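Local structure of extracellular PQQ-dependent sugar dehydrogenase (Coprinopsis cinerea, 6JT6) at residues Leu71-Val75 / Gln114-Cys120. The protein probably oxidises sugars at a PQQ-containing catalytic domain and passes electrons on through the haem-binding cytochrome b domain, the part in this crystal. Numbering follows the deposited sequence.
Sequences LVGWV and QRIVYRC
L71 approaches the ring of Y118 obliquely: methyl CD1 of L71 sits 3.4 Å from CE1 of Y118. The same methyl lies 3.6 Å from SG of C120, a weakly polar sulfur tied up in the disulfide with C123 and well suited to this apolar corner. A second flat group is the G73-W74 peptide, whose one face is covered by CD1 of I116, 3.6 Å from C of G73 and 3.5 Å from N of W74. With CG1 anti to the carbonyl carbon (chi1 -53°), the ethyl arm of I116 can reach across to it. Glycine fits here, since a beta carbon on G73 would stand only 3.2 Å from that CD1. With an alanine in place of I116, the peptide would probably lose its cover and a gap would open between the strands. Beyond the isoleucine, CG2 of V75 packs on CB of Q114, while a water accepts from N of V75 (3.1 Å) and is hydrogen-bonded to OE1 of Q114 (2.7 Å); NE2 of Q114 binds the carbonyls of A54 and P51. The N-to-C directions of the two short segments lie 135° apart, and their strands belong to two facing sheets of the beta-sandwich. Strand 70-76 lies between 56-60 and 79-86, L71 belonging to the haem pocket, whereas strand 113-121 pairs with 43-51 and 100-109.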
loop_
_atom_site.group_PDB
_atom_site.type_symbol
_atom_site.label_atom_id
_atom_site.label_comp_id
_atom_site.label_asym_id
_atom_site.label_seq_id
_atom_site.Cartn_x
_atom_site.Cartn_y
_atom_site.Cartn_z
ATOM N N LEU A 71 -2.713 3.545 5.060
ATOM C CA LEU A 71 -1.672 2.537 5.320
ATOM C C LEU A 71 -0.333 3.161 5.103
ATOM O O LEU A 71 -0.129 3.885 4.135
ATOM C CB LEU A 71 -1.841 1.276 4.457
ATOM C CG LEU A 71 -3.239 0.654 4.354
ATOM C CD1 LEU A 71 -3.191 -0.540 3.413
ATOM C CD2 LEU A 71 -3.844 0.264 5.701
ATOM N N VAL A 72 0.590 2.888 6.014
ATOM C CA VAL A 72 1.899 3.485 5.952
ATOM C C VAL A 72 2.967 2.412 6.139
ATOM O O VAL A 72 2.908 1.602 7.083
ATOM C CB VAL A 72 2.035 4.710 6.899
ATOM C CG1 VAL A 72 1.797 4.330 8.342
ATOM C CG2 VAL A 72 3.393 5.379 6.757
ATOM N N GLY A 73 3.903 2.384 5.196
ATOM C CA GLY A 73 5.009 1.446 5.242
ATOM C C GLY A 73 6.351 2.130 5.236
ATOM O O GLY A 73 6.493 3.274 4.767
ATOM N N TRP A 74 7.352 1.430 5.775
ATOM C CA TRP A 74 8.718 1.883 5.759
ATOM C C TRP A 74 9.668 0.704 5.996
ATOM O O TRP A 74 9.218 -0.433 6.269
ATOM C CB TRP A 74 8.937 3.031 6.748
ATOM C CG TRP A 74 8.837 2.638 8.200
ATOM C CD1 TRP A 74 9.866 2.277 9.036
ATOM C CD2 TRP A 74 7.642 2.615 8.989
ATOM N NE1 TRP A 74 9.378 2.028 10.313
ATOM C CE2 TRP A 74 8.017 2.240 10.314
ATOM C CE3 TRP A 74 6.302 2.912 8.715
ATOM C CZ2 TRP A 74 7.085 2.116 11.361
ATOM C CZ3 TRP A 74 5.364 2.792 9.764
ATOM C CH2 TRP A 74 5.769 2.384 11.074
ATOM N N VAL A 75 10.967 0.965 5.857
ATOM C CA VAL A 75 11.977 -0.053 6.175
ATOM C C VAL A 75 12.876 0.488 7.294
ATOM O O VAL A 75 13.484 1.546 7.151
ATOM C CB VAL A 75 12.795 -0.514 4.937
ATOM C CG1 VAL A 75 13.824 -1.546 5.352
ATOM C CG2 VAL A 75 11.879 -1.181 3.918
ATOM N N GLN A 114 13.538 0.668 -1.558
ATOM C CA GLN A 114 12.805 -0.047 -0.500
ATOM C C GLN A 114 11.441 -0.547 -1.039
ATOM O O GLN A 114 10.807 0.103 -1.892
ATOM C CB GLN A 114 12.633 0.796 0.755
ATOM C CG GLN A 114 11.810 2.060 0.550
ATOM C CD GLN A 114 11.747 2.884 1.802
ATOM O OE1 GLN A 114 10.977 2.572 2.719
ATOM N NE2 GLN A 114 12.547 3.966 1.854
ATOM N N ARG A 115 10.999 -1.691 -0.528
ATOM C CA ARG A 115 9.708 -2.253 -0.915
ATOM C C ARG A 115 8.933 -2.717 0.296
ATOM O O ARG A 115 9.508 -3.342 1.212
ATOM C CB ARG A 115 9.923 -3.457 -1.815
ATOM C CG ARG A 115 9.905 -3.142 -3.275
ATOM C CD ARG A 115 10.366 -4.382 -4.005
ATOM N NE ARG A 115 9.408 -5.494 -4.137
ATOM C CZ ARG A 115 8.728 -5.756 -5.264
ATOM N NH1 ARG A 115 8.809 -4.922 -6.311
ATOM N NH2 ARG A 115 7.968 -6.821 -5.351
ATOM N N ILE A 116 7.636 -2.399 0.333
ATOM C CA ILE A 116 6.790 -3.016 1.375
ATOM C C ILE A 116 5.610 -3.644 0.657
ATOM O O ILE A 116 4.750 -2.924 0.125
ATOM C CB ILE A 116 6.301 -2.041 2.508
ATOM C CG1 ILE A 116 7.452 -1.285 3.157
ATOM C CG2 ILE A 116 5.549 -2.817 3.605
ATOM C CD1 ILE A 116 7.664 0.070 2.550
ATOM N N VAL A 117 5.573 -4.977 0.651
ATOM C CA VAL A 117 4.527 -5.693 -0.050
ATOM C C VAL A 117 3.623 -6.254 1.044
ATOM O O VAL A 117 4.099 -6.843 2.017
ATOM C CB VAL A 117 5.104 -6.857 -0.891
ATOM C CG1 VAL A 117 3.996 -7.520 -1.735
ATOM C CG2 VAL A 117 6.278 -6.379 -1.736
ATOM N N TYR A 118 2.317 -6.064 0.908
ATOM C CA TYR A 118 1.461 -6.385 2.034
ATOM C C TYR A 118 0.123 -6.963 1.584
ATOM O O TYR A 118 -0.346 -6.695 0.467
ATOM C CB TYR A 118 1.274 -5.140 2.950
ATOM C CG TYR A 118 0.597 -3.984 2.245
ATOM C CD1 TYR A 118 -0.812 -3.869 2.222
ATOM C CD2 TYR A 118 1.357 -2.991 1.582
ATOM C CE1 TYR A 118 -1.421 -2.826 1.549
ATOM C CE2 TYR A 118 0.750 -1.927 0.929
ATOM C CZ TYR A 118 -0.645 -1.856 0.902
ATOM O OH TYR A 118 -1.288 -0.793 0.258
ATOM N N ARG A 119 -0.441 -7.791 2.459
ATOM C CA ARG A 119 -1.826 -8.201 2.362
ATOM C C ARG A 119 -2.652 -7.369 3.327
ATOM O O ARG A 119 -2.282 -7.188 4.465
ATOM C CB ARG A 119 -1.945 -9.692 2.691
ATOM C CG ARG A 119 -3.321 -10.316 2.375
ATOM C CD ARG A 119 -3.463 -11.634 3.162
ATOM N NE ARG A 119 -4.612 -12.407 2.719
ATOM C CZ ARG A 119 -4.939 -13.583 3.236
ATOM N NH1 ARG A 119 -4.199 -14.089 4.219
ATOM N NH2 ARG A 119 -6.010 -14.227 2.784
ATOM N N CYS A 120 -3.806 -6.893 2.870
ATOM C CA CYS A 120 -4.667 -6.056 3.699
ATOM C C CYS A 120 -6.027 -6.697 3.734
ATOM O O CYS A 120 -6.779 -6.634 2.748
ATOM C CB CYS A 120 -4.809 -4.653 3.099
ATOM S SG CYS A 120 -5.298 -3.354 4.274
HETATM O O HOH W 1 11.800 3.838 4.976
#